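Local atomic coordinates of cytochrome c class I (Sideroxydans lithotrophicus, PDB entry 4XXL), a protein that carries a covalently bound heme c and probably shuttles electrons during the lithoautotrophic growth of its bacterium. Residues A73-H78 with D112-L117; K35-E40 with P104-N109. All blocks are in the same frame, centred on the assembly; numbering follows the deposited sequence.

Interaction 1. Residues A73-H78 with D112-L117; sequences AKLIHH and DWILSL. With HEC (heme c), chain B.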
ATOM      1  N   ALA A  73       9.347   4.255   5.190  1.00 13.20           N
ATOM      2  CA  ALA A  73       8.903   5.613   5.485  1.00 14.30           C
ATOM      3  C   ALA A  73       8.147   6.196   4.262  1.00 13.22           C
ATOM      4  O   ALA A  73       7.146   6.925   4.393  1.00 13.82           O
ATOM      5  CB  ALA A  73      10.072   6.502   5.827  1.00 15.96           C
ATOM      6  N   LYS A  74       8.662   5.886   3.052  1.00 13.58           N
ATOM      7  CA  LYS A  74       8.029   6.417   1.839  1.00 15.16           C
ATOM      8  C   LYS A  74       6.605   5.916   1.651  1.00 12.77           C
ATOM      9  O   LYS A  74       5.749   6.706   1.208  1.00 13.62           O
ATOM     10  CB  LYS A  74       8.790   6.092   0.565  1.00 17.95           C
ATOM     11  CG  LYS A  74      10.047   6.915   0.347  1.00 21.90           C
ATOM     12  CD  LYS A  74       9.823   8.097  -0.587  1.00 29.04           C
ATOM     13  CE  LYS A  74      10.969   8.243  -1.597  1.00 34.64           C
ATOM     14  NZ  LYS A  74      12.119   9.037  -1.071  1.00 38.07           N
ATOM     15  N   LEU A  75       6.389   4.630   1.919  1.00 12.66           N
ATOM     16  CA  LEU A  75       5.028   4.085   1.732  1.00 12.74           C
ATOM     17  C   LEU A  75       4.111   4.478   2.893  1.00 12.97           C
ATOM     18  O   LEU A  75       2.904   4.693   2.681  1.00 11.90           O
ATOM     19  CB  LEU A  75       5.004   2.557   1.531  1.00 13.91           C
ATOM     20  CG  LEU A  75       5.567   2.008   0.187  1.00 14.67           C
ATOM     21  CD1 LEU A  75       5.225   0.552   0.002  1.00 16.16           C
ATOM     22  CD2 LEU A  75       5.034   2.818  -1.018  1.00 15.19           C
ATOM     23  N   ILE A  76       4.662   4.605   4.090  1.00 13.17           N
ATOM     24  CA  ILE A  76       3.831   5.148   5.213  1.00 13.29           C
ATOM     25  C   ILE A  76       3.353   6.563   4.844  1.00 14.37           C
ATOM     26  O   ILE A  76       2.158   6.883   5.035  1.00 13.70           O
ATOM     27  CB  ILE A  76       4.558   5.149   6.576  1.00 14.35           C
ATOM     28  CG1 ILE A  76       4.737   3.708   7.012  1.00 13.66           C
ATOM     29  CG2 ILE A  76       3.778   5.997   7.586  1.00 13.81           C
ATOM     30  CD1 ILE A  76       5.618   3.506   8.251  1.00 15.66           C
ATOM     31  N   HIS A  77       4.281   7.378   4.284  1.00 11.61           N
ATOM     32  CA  HIS A  77       3.928   8.680   3.770  1.00 13.57           C
ATOM     33  C   HIS A  77       2.878   8.611   2.679  1.00 12.10           C
ATOM     34  O   HIS A  77       1.869   9.305   2.723  1.00 13.05           O
ATOM     35  CB  HIS A  77       5.168   9.432   3.286  1.00 14.46           C
ATOM     36  CG  HIS A  77       4.841  10.714   2.633  1.00 17.41           C
ATOM     37  ND1 HIS A  77       4.593  11.871   3.338  1.00 20.85           N
ATOM     38  CD2 HIS A  77       4.669  11.022   1.330  1.00 21.55           C
ATOM     39  CE1 HIS A  77       4.310  12.846   2.492  1.00 21.59           C
ATOM     40  NE2 HIS A  77       4.345  12.356   1.266  1.00 24.58           N
ATOM     41  N   HIS A  78       3.075   7.724   1.738  1.00 11.15           N
ATOM     42  CA  HIS A  78       2.156   7.633   0.616  1.00 13.25           C
ATOM     43  C   HIS A  78       0.722   7.326   1.055  1.00 12.02           C
ATOM     44  O   HIS A  78      -0.214   7.853   0.476  1.00 13.50           O
ATOM     45  CB  HIS A  78       2.594   6.506  -0.321  1.00 13.06           C
ATOM     46  CG  HIS A  78       1.618   6.241  -1.418  1.00 13.06           C
ATOM     47  ND1 HIS A  78       0.689   5.231  -1.389  1.00 16.25           N
ATOM     48  CD2 HIS A  78       1.402   6.920  -2.570  1.00 14.59           C
ATOM     49  CE1 HIS A  78      -0.047   5.299  -2.474  1.00 16.07           C
ATOM     50  NE2 HIS A  78       0.399   6.275  -3.225  1.00 15.51           N
ATOM     51  N   ASP A 112       4.866  -2.966   5.758  1.00 12.39           N
ATOM     52  CA  ASP A 112       5.916  -3.992   5.816  1.00 12.59           C
ATOM     53  C   ASP A 112       5.486  -5.254   5.043  1.00 11.25           C
ATOM     54  O   ASP A 112       6.284  -5.888   4.323  1.00 11.88           O
ATOM     55  CB  ASP A 112       6.333  -4.335   7.242  1.00 13.98           C
ATOM     56  CG  ASP A 112       7.046  -3.206   7.952  1.00 15.99           C
ATOM     57  OD1 ASP A 112       7.551  -2.282   7.291  1.00 18.40           O
ATOM     58  OD2 ASP A 112       7.125  -3.281   9.176  1.00 20.79           O
ATOM     59  N   TRP A 113       4.213  -5.585   5.135  1.00  9.61           N
ATOM     60  CA  TRP A 113       3.654  -6.718   4.371  1.00 10.51           C
ATOM     61  C   TRP A 113       3.786  -6.454   2.899  1.00 10.82           C
ATOM     62  O   TRP A 113       4.371  -7.285   2.167  1.00 10.68           O
ATOM     63  CB  TRP A 113       2.213  -7.003   4.761  1.00 11.82           C
ATOM     64  CG  TRP A 113       1.617  -8.148   3.978  1.00 12.15           C
ATOM     65  CD1 TRP A 113       2.017  -9.434   3.949  1.00 13.12           C
ATOM     66  CD2 TRP A 113       0.532  -8.050   3.028  1.00 12.41           C
ATOM     67  NE1 TRP A 113       1.276 -10.147   3.031  1.00 13.56           N
ATOM     68  CE2 TRP A 113       0.358  -9.331   2.457  1.00 12.75           C
ATOM     69  CE3 TRP A 113      -0.250  -7.014   2.573  1.00 14.40           C
ATOM     70  CZ2 TRP A 113      -0.610  -9.598   1.501  1.00 13.46           C
ATOM     71  CZ3 TRP A 113      -1.200  -7.275   1.631  1.00 14.32           C
ATOM     72  CH2 TRP A 113      -1.384  -8.562   1.101  1.00 14.32           C
ATOM     73  N   ILE A 114       3.279  -5.324   2.437  1.00 11.74           N
ATOM     74  CA  ILE A 114       3.423  -4.958   1.038  1.00 10.83           C
ATOM     75  C   ILE A 114       4.845  -5.081   0.504  1.00 11.56           C
ATOM     76  O   ILE A 114       5.053  -5.683  -0.575  1.00 10.96           O
ATOM     77  CB  ILE A 114       2.834  -3.542   0.759  1.00 11.25           C
ATOM     78  CG1 ILE A 114       1.285  -3.588   0.903  1.00 11.66           C
ATOM     79  CG2 ILE A 114       3.261  -3.007  -0.608  1.00 12.08           C
ATOM     80  CD1 ILE A 114       0.632  -2.210   0.986  1.00 13.57           C
ATOM     81  N   LEU A 115       5.791  -4.490   1.232  1.00 10.47           N
ATOM     82  CA  LEU A 115       7.184  -4.499   0.782  1.00 10.71           C
ATOM     83  C   LEU A 115       7.781  -5.890   0.649  1.00 11.35           C
ATOM     84  O   LEU A 115       8.799  -6.059  -0.022  1.00 12.13           O
ATOM     85  CB  LEU A 115       8.055  -3.590   1.643  1.00 11.93           C
ATOM     86  CG  LEU A 115       7.760  -2.126   1.559  1.00 12.39           C
ATOM     87  CD1 LEU A 115       8.404  -1.288   2.654  1.00 14.02           C
ATOM     88  CD2 LEU A 115       8.157  -1.575   0.199  1.00 12.22           C
ATOM     89  N   SER A 116       7.242  -6.844   1.405  1.00 11.12           N
ATOM     90  CA  SER A 116       7.727  -8.204   1.318  1.00 12.27           C
ATOM     91  C   SER A 116       7.279  -9.022   0.135  1.00 13.63           C
ATOM     92  O   SER A 116       7.792 -10.119  -0.064  1.00 14.86           O
ATOM     93  CB  SER A 116       7.217  -8.940   2.589  1.00 11.36           C
ATOM     94  OG  SER A 116       5.861  -9.346   2.530  1.00 13.18           O
ATOM     95  N   LEU A 117       6.339  -8.519  -0.667  1.00 12.65           N
ATOM     96  CA  LEU A 117       5.633  -9.365  -1.652  1.00 13.41           C
ATOM     97  C   LEU A 117       6.379  -9.559  -3.000  1.00 15.69           C
ATOM     98  O   LEU A 117       5.861 -10.237  -3.874  1.00 16.00           O
ATOM     99  CB  LEU A 117       4.267  -8.774  -1.890  1.00 12.49           C
ATOM    100  CG  LEU A 117       3.283  -8.931  -0.734  1.00 12.67           C
ATOM    101  CD1 LEU A 117       2.043  -8.121  -0.967  1.00 14.91           C
ATOM    102  CD2 LEU A 117       2.942 -10.381  -0.442  1.00 15.19           C
TER
HETATM  103 FE   HEC B 201      -3.300   2.534  -3.826  1.00  9.92          FE
HETATM  104  CHA HEC B 201      -0.505   3.404  -5.705  1.00 10.67           C
HETATM  105  CHB HEC B 201      -1.262   1.193  -1.383  1.00 10.88           C
HETATM  106  CHC HEC B 201      -6.040   2.146  -1.761  1.00  9.80           C
HETATM  107  CHD HEC B 201      -5.323   3.245  -6.425  1.00 11.09           C
HETATM  108  NA  HEC B 201      -1.256   2.397  -3.593  1.00 10.94           N
HETATM  109  C1A HEC B 201      -0.320   2.734  -4.503  1.00 11.23           C
HETATM  110  C2A HEC B 201       0.933   2.306  -3.993  1.00 10.12           C
HETATM  111  C3A HEC B 201       0.689   1.672  -2.798  1.00 10.67           C
HETATM  112  C4A HEC B 201      -0.709   1.725  -2.548  1.00  9.93           C
HETATM  113  CMA HEC B 201       1.667   0.993  -1.890  1.00 11.38           C
HETATM  114  CAA HEC B 201       2.258   2.537  -4.719  1.00 10.14           C
HETATM  115  CBA HEC B 201       2.806   3.893  -4.334  1.00 11.10           C
HETATM  116  CGA HEC B 201       4.189   4.180  -4.893  1.00 13.97           C
HETATM  117  O1A HEC B 201       4.630   3.501  -5.832  1.00 15.49           O
HETATM  118  O2A HEC B 201       4.922   5.036  -4.293  1.00 16.56           O
HETATM  119  NB  HEC B 201      -3.610   1.808  -1.962  1.00  8.80           N
HETATM  120  C1B HEC B 201      -2.638   1.309  -1.125  1.00  9.83           C
HETATM  121  C2B HEC B 201      -3.240   0.913   0.108  1.00  9.95           C
HETATM  122  C3B HEC B 201      -4.556   1.173   0.059  1.00 10.71           C
HETATM  123  C4B HEC B 201      -4.811   1.763  -1.249  1.00  9.56           C
HETATM  124  CMB HEC B 201      -2.484   0.338   1.272  1.00 11.12           C
HETATM  125  CAB HEC B 201      -5.600   1.062   1.100  1.00 10.13           C
HETATM  126  CBB HEC B 201      -5.296   1.913   2.188  1.00 12.08           C
HETATM  127  NC  HEC B 201      -5.355   2.647  -4.094  1.00 10.36           N
HETATM  128  C1C HEC B 201      -6.232   2.474  -3.072  1.00  9.90           C
HETATM  129  C2C HEC B 201      -7.497   2.557  -3.688  1.00 10.35           C
HETATM  130  C3C HEC B 201      -7.370   2.781  -5.045  1.00 10.99           C
HETATM  131  C4C HEC B 201      -5.961   2.880  -5.249  1.00 11.03           C
HETATM  132  CMC HEC B 201      -8.752   2.321  -2.933  1.00 10.44           C
HETATM  133  CAC HEC B 201      -8.484   2.887  -6.076  1.00 11.49           C
HETATM  134  CBC HEC B 201      -9.519   3.807  -5.866  1.00 12.57           C
HETATM  135  ND  HEC B 201      -2.978   3.234  -5.613  1.00  8.74           N
HETATM  136  C1D HEC B 201      -3.930   3.440  -6.590  1.00 10.43           C
HETATM  137  C2D HEC B 201      -3.325   3.979  -7.834  1.00 11.26           C
HETATM  138  C3D HEC B 201      -2.020   4.013  -7.602  1.00 11.78           C
HETATM  139  C4D HEC B 201      -1.783   3.512  -6.235  1.00 10.59           C
HETATM  140  CMD HEC B 201      -4.059   4.346  -9.065  1.00 11.46           C
HETATM  141  CAD HEC B 201      -0.915   4.435  -8.586  1.00 15.45           C
HETATM  142  CBD HEC B 201      -0.623   5.902  -8.468  1.00 19.05           C
HETATM  143  CGD HEC B 201       0.457   6.443  -9.412  1.00 25.23           C
HETATM  144  O1D HEC B 201       1.343   5.705  -9.942  1.00 30.14           O
HETATM  145  O2D HEC B 201       0.488   7.689  -9.595  1.00 26.62           O
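Leu75 meets Leu115 and Ile114 through one methyl, and the contact between the segments is wholly apolar. With CG anti to its own carbonyl carbon (chi1 -70°) and CD1 anti to CA, Leu75 extends CD1 toward helix 104-115. That methyl sits 3.6 Å from Leu115 CD2, the two leucine side chains crossing at a slant, and Ile114 CG2 lies 4.1 Å from Leu75 CD1. Tyr65 of helix 58-65 also touches both leucines.

The heme takes the other branches. Leu75 CD2 packs 3.9 Å from the ring methyl CMA of heme c, and Ile114 CD1 lies 4.0 Å from its methyl CMB. His78 makes the ring contact: propionate carbon CBA lies over the centre of the imidazole, 3.5 Å above its plane, while the corner CE1 approaches porphyrin C1A at 3.3 Å. The His78 ring also meets that of His95, an axial ligand of the iron.

Among polar groups, Ser116 OG donates a hydrogen bond to Trp113 O at 2.6 Å, on a lone pair in the carbonyl plane.

Leu75 and His78 belong to the heme pocket, and this wall of two helices lining the porphyrin is characteristic of the class I cytochrome c fold.

Interaction 2. Residues K35-E40 with P104-N109; sequences KSLARE and PEAIKN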
ATOM      1  N   LYS A  35      -3.699  -8.000   5.976  1.00 13.65           N
ATOM      2  CA  LYS A  35      -4.773  -8.251   5.025  1.00 14.16           C
ATOM      3  C   LYS A  35      -6.145  -7.742   5.573  1.00 13.65           C
ATOM      4  O   LYS A  35      -6.955  -7.201   4.830  1.00 14.58           O
ATOM      5  CB  LYS A  35      -4.828  -9.732   4.613  1.00 15.97           C
ATOM      6  CG  LYS A  35      -3.528 -10.188   4.022  1.00 17.45           C
ATOM      7  CD  LYS A  35      -3.508 -11.562   3.401  1.00 20.92           C
ATOM      8  CE  LYS A  35      -4.062 -11.457   2.009  1.00 20.35           C
ATOM      9  NZ  LYS A  35      -3.954 -12.805   1.378  1.00 21.60           N
ATOM     10  N   SER A  36      -6.377  -7.897   6.875  1.00 13.55           N
ATOM     11  CA  SER A  36      -7.549  -7.334   7.515  1.00 15.40           C
ATOM     12  C   SER A  36      -7.642  -5.779   7.333  1.00 13.40           C
ATOM     13  O   SER A  36      -8.667  -5.220   6.941  1.00 14.87           O
ATOM     14  CB  SER A  36      -7.576  -7.749   8.987  1.00 17.72           C
ATOM     15  OG  SER A  36      -8.640  -7.121   9.662  1.00 23.40           O
ATOM     16  N   LEU A  37      -6.530  -5.088   7.625  1.00 13.25           N
ATOM     17  CA  LEU A  37      -6.510  -3.640   7.467  1.00 13.98           C
ATOM     18  C   LEU A  37      -6.741  -3.217   5.994  1.00 13.63           C
ATOM     19  O   LEU A  37      -7.461  -2.239   5.690  1.00 14.09           O
ATOM     20  CB  LEU A  37      -5.197  -3.077   8.017  1.00 14.29           C
ATOM     21  CG  LEU A  37      -5.199  -1.554   8.184  1.00 14.93           C
ATOM     22  CD1 LEU A  37      -6.189  -1.110   9.252  1.00 16.38           C
ATOM     23  CD2 LEU A  37      -3.824  -1.060   8.513  1.00 14.97           C
ATOM     24  N   ALA A  38      -6.118  -3.967   5.083  1.00 12.81           N
ATOM     25  CA  ALA A  38      -6.303  -3.716   3.628  1.00 12.99           C
ATOM     26  C   ALA A  38      -7.781  -3.903   3.235  1.00 13.56           C
ATOM     27  O   ALA A  38      -8.340  -3.067   2.523  1.00 14.38           O
ATOM     28  CB  ALA A  38      -5.410  -4.618   2.775  1.00 13.36           C
ATOM     29  N   ARG A  39      -8.436  -4.958   3.710  1.00 14.38           N
ATOM     30  CA  ARG A  39      -9.828  -5.216   3.375  1.00 15.56           C
ATOM     31  C   ARG A  39     -10.697  -4.090   3.886  1.00 15.98           C
ATOM     32  O   ARG A  39     -11.532  -3.556   3.111  1.00 17.77           O
ATOM     33  CB  ARG A  39     -10.336  -6.542   3.984  1.00 17.18           C
ATOM     34  CG  ARG A  39      -9.881  -7.745   3.260  1.00 17.19           C
ATOM     35  CD  ARG A  39     -10.593  -9.004   3.741  1.00 17.68           C
ATOM     36  NE  ARG A  39     -10.436  -9.239   5.163  1.00 18.39           N
ATOM     37  CZ  ARG A  39      -9.550 -10.075   5.706  1.00 16.97           C
ATOM     38  NH1 ARG A  39      -8.710 -10.805   4.974  1.00 19.63           N
ATOM     39  NH2 ARG A  39      -9.527 -10.178   7.018  1.00 20.01           N
ATOM     40  N   GLU A  40     -10.463  -3.708   5.151  1.00 16.07           N
ATOM     41  CA  GLU A  40     -11.249  -2.693   5.806  1.00 17.85           C
ATOM     42  C   GLU A  40     -11.184  -1.305   5.194  1.00 17.27           C
ATOM     43  O   GLU A  40     -12.106  -0.551   5.326  1.00 18.85           O
ATOM     44  CB  GLU A  40     -10.843  -2.617   7.306  1.00 22.85           C
ATOM     45  CG  GLU A  40     -11.301  -3.813   8.122  1.00 28.44           C
ATOM     46  CD  GLU A  40     -10.769  -3.845   9.562  1.00 33.88           C
ATOM     47  OE1 GLU A  40      -9.934  -2.977   9.956  1.00 35.44           O
ATOM     48  OE2 GLU A  40     -11.177  -4.772  10.307  1.00 41.55           O
ATOM     49  N   PRO A 104      -0.783   3.773  14.202  1.00 12.81           N
ATOM     50  CA  PRO A 104       0.536   3.799  13.545  1.00 13.21           C
ATOM     51  C   PRO A 104       1.135   2.375  13.396  1.00 13.65           C
ATOM     52  O   PRO A 104       1.723   2.029  12.365  1.00 14.60           O
ATOM     53  CB  PRO A 104       1.370   4.682  14.468  1.00 12.46           C
ATOM     54  CG  PRO A 104       0.351   5.610  15.026  1.00 13.93           C
ATOM     55  CD  PRO A 104      -0.950   4.901  15.134  1.00 14.18           C
ATOM     56  N   GLU A 105       1.030   1.556  14.422  1.00 14.07           N
ATOM     57  CA  GLU A 105       1.553   0.194  14.355  1.00 16.03           C
ATOM     58  C   GLU A 105       0.867  -0.625  13.263  1.00 14.72           C
ATOM     59  O   GLU A 105       1.572  -1.363  12.530  1.00 13.07           O
ATOM     60  CB  GLU A 105       1.439  -0.471  15.755  1.00 18.97           C
ATOM     61  CG  GLU A 105       1.911  -1.908  15.869  1.00 26.05           C
ATOM     62  CD  GLU A 105       1.061  -2.921  15.104  1.00 30.30           C
ATOM     63  OE1 GLU A 105      -0.181  -2.729  14.986  1.00 39.60           O
ATOM     64  OE2 GLU A 105       1.647  -3.940  14.633  1.00 35.70           O
ATOM     65  N   ALA A 106      -0.451  -0.478  13.140  1.00 12.88           N
ATOM     66  CA  ALA A 106      -1.140  -1.252  12.080  1.00 12.47           C
ATOM     67  C   ALA A 106      -0.731  -0.799  10.667  1.00 13.43           C
ATOM     68  O   ALA A 106      -0.529  -1.608   9.775  1.00 12.88           O
ATOM     69  CB  ALA A 106      -2.636  -1.178  12.313  1.00 13.95           C
ATOM     70  N   ILE A 107      -0.541   0.481  10.512  1.00 12.18           N
ATOM     71  CA  ILE A 107      -0.202   1.052   9.191  1.00 12.40           C
ATOM     72  C   ILE A 107       1.203   0.554   8.827  1.00 13.24           C
ATOM     73  O   ILE A 107       1.452   0.084   7.703  1.00 12.09           O
ATOM     74  CB  ILE A 107      -0.300   2.551   9.213  1.00 13.70           C
ATOM     75  CG1 ILE A 107      -1.758   2.978   9.228  1.00 14.32           C
ATOM     76  CG2 ILE A 107       0.358   3.165   7.990  1.00 13.46           C
ATOM     77  CD1 ILE A 107      -2.026   4.422   9.600  1.00 15.89           C
ATOM     78  N   LYS A 108       2.123   0.608   9.784  1.00 11.67           N
ATOM     79  CA  LYS A 108       3.506   0.114   9.585  1.00 13.76           C
ATOM     80  C   LYS A 108       3.499  -1.376   9.187  1.00 12.27           C
ATOM     81  O   LYS A 108       4.231  -1.832   8.335  1.00 12.65           O
ATOM     82  CB  LYS A 108       4.374   0.333  10.851  1.00 14.82           C
ATOM     83  CG  LYS A 108       5.822  -0.086  10.685  1.00 17.77           C
ATOM     84  CD  LYS A 108       6.659   0.190  11.938  1.00 19.61           C
ATOM     85  CE  LYS A 108       8.109  -0.236  11.833  1.00 22.82           C
ATOM     86  NZ  LYS A 108       8.262  -1.674  11.435  1.00 25.33           N
ATOM     87  N   ASN A 109       2.703  -2.161   9.901  1.00 12.14           N
ATOM     88  CA  ASN A 109       2.640  -3.579   9.610  1.00 11.64           C
ATOM     89  C   ASN A 109       2.080  -3.843   8.211  1.00 11.54           C
ATOM     90  O   ASN A 109       2.594  -4.713   7.463  1.00 11.08           O
ATOM     91  CB  ASN A 109       1.768  -4.278  10.664  1.00 12.64           C
ATOM     92  CG  ASN A 109       1.661  -5.742  10.425  1.00 14.31           C
ATOM     93  OD1 ASN A 109       2.632  -6.459  10.556  1.00 15.62           O
ATOM     94  ND2 ASN A 109       0.482  -6.185  10.031  1.00 14.75           N
TER
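Leu37 reaches from helix 31-40 to the backbone of Ala106 in helix 104-115. Within the two segments the CA atoms come closest at this pair, 7.5 Å apart. Starting at CB, the bond from the Leu37 backbone is directed at the other helix, but CB itself stops 5.3 Å short of Ala106 CB. CG, anti to the backbone N (chi1 -167°), gains little, standing 4.9 Å from Ala106 CB. Here the side chain forks. CD1 comes to 4.7 Å from Ala106 CB, beyond contact range. CD2, roughly anti to CA, is the extended branch, and it makes the contact.

This methyl comes to 3.6 Å from Ala106 O and 4.0 Å from Ala106 CB, so it rests on the peptide as much as on the alanine methyl. Just along the helix, Ile107 N is 4.1 Å from Leu37 CD2; the bond from the Ile107 backbone points away from helix 31-40, and its side chain packs on Ile98. No hydrogen bond joins the two segments, and the alanine side chain is short, consistent with the leucine coming this close to the main chain. The carbonyl oxygen is met by a methyl group from the side, in a van der Waals contact.

Leu37 also touches Leu110, one turn further along helix 104-115, and Ala102 in the loop before it. Asn109 adds a polar tie nearby, its ND2 bonded to Asp30 O while its side chain packs on Ala33 and Ala34. This pairing of the N-terminal and C-terminal helices is a hallmark of class I cytochromes c; next to it, helix 43-46, with the heme-bound Cys43, packs against Ala38 of helix 31-40.

Helix 104-115 is common to both interactions: its first half meets helix 31-40 in interaction 2, and its later part, around Ile114 and Leu115, meets helix 71-81 in interaction 1. The centres of the contacts are about 11 Å apart. Along the chain the segments alternate, 35-40, 73-78, 104-109 and 112-117, so the C-terminal helix returns to join parts of the chain laid down much earlier. The two sites also touch directly, Trp113 CZ2 lying 3.9 Å from Lys35 CG. Interaction 1 borders the heme itself, whereas interaction 2 lies farther from it; together they tie the terminal helices and the heme wall into one compact core.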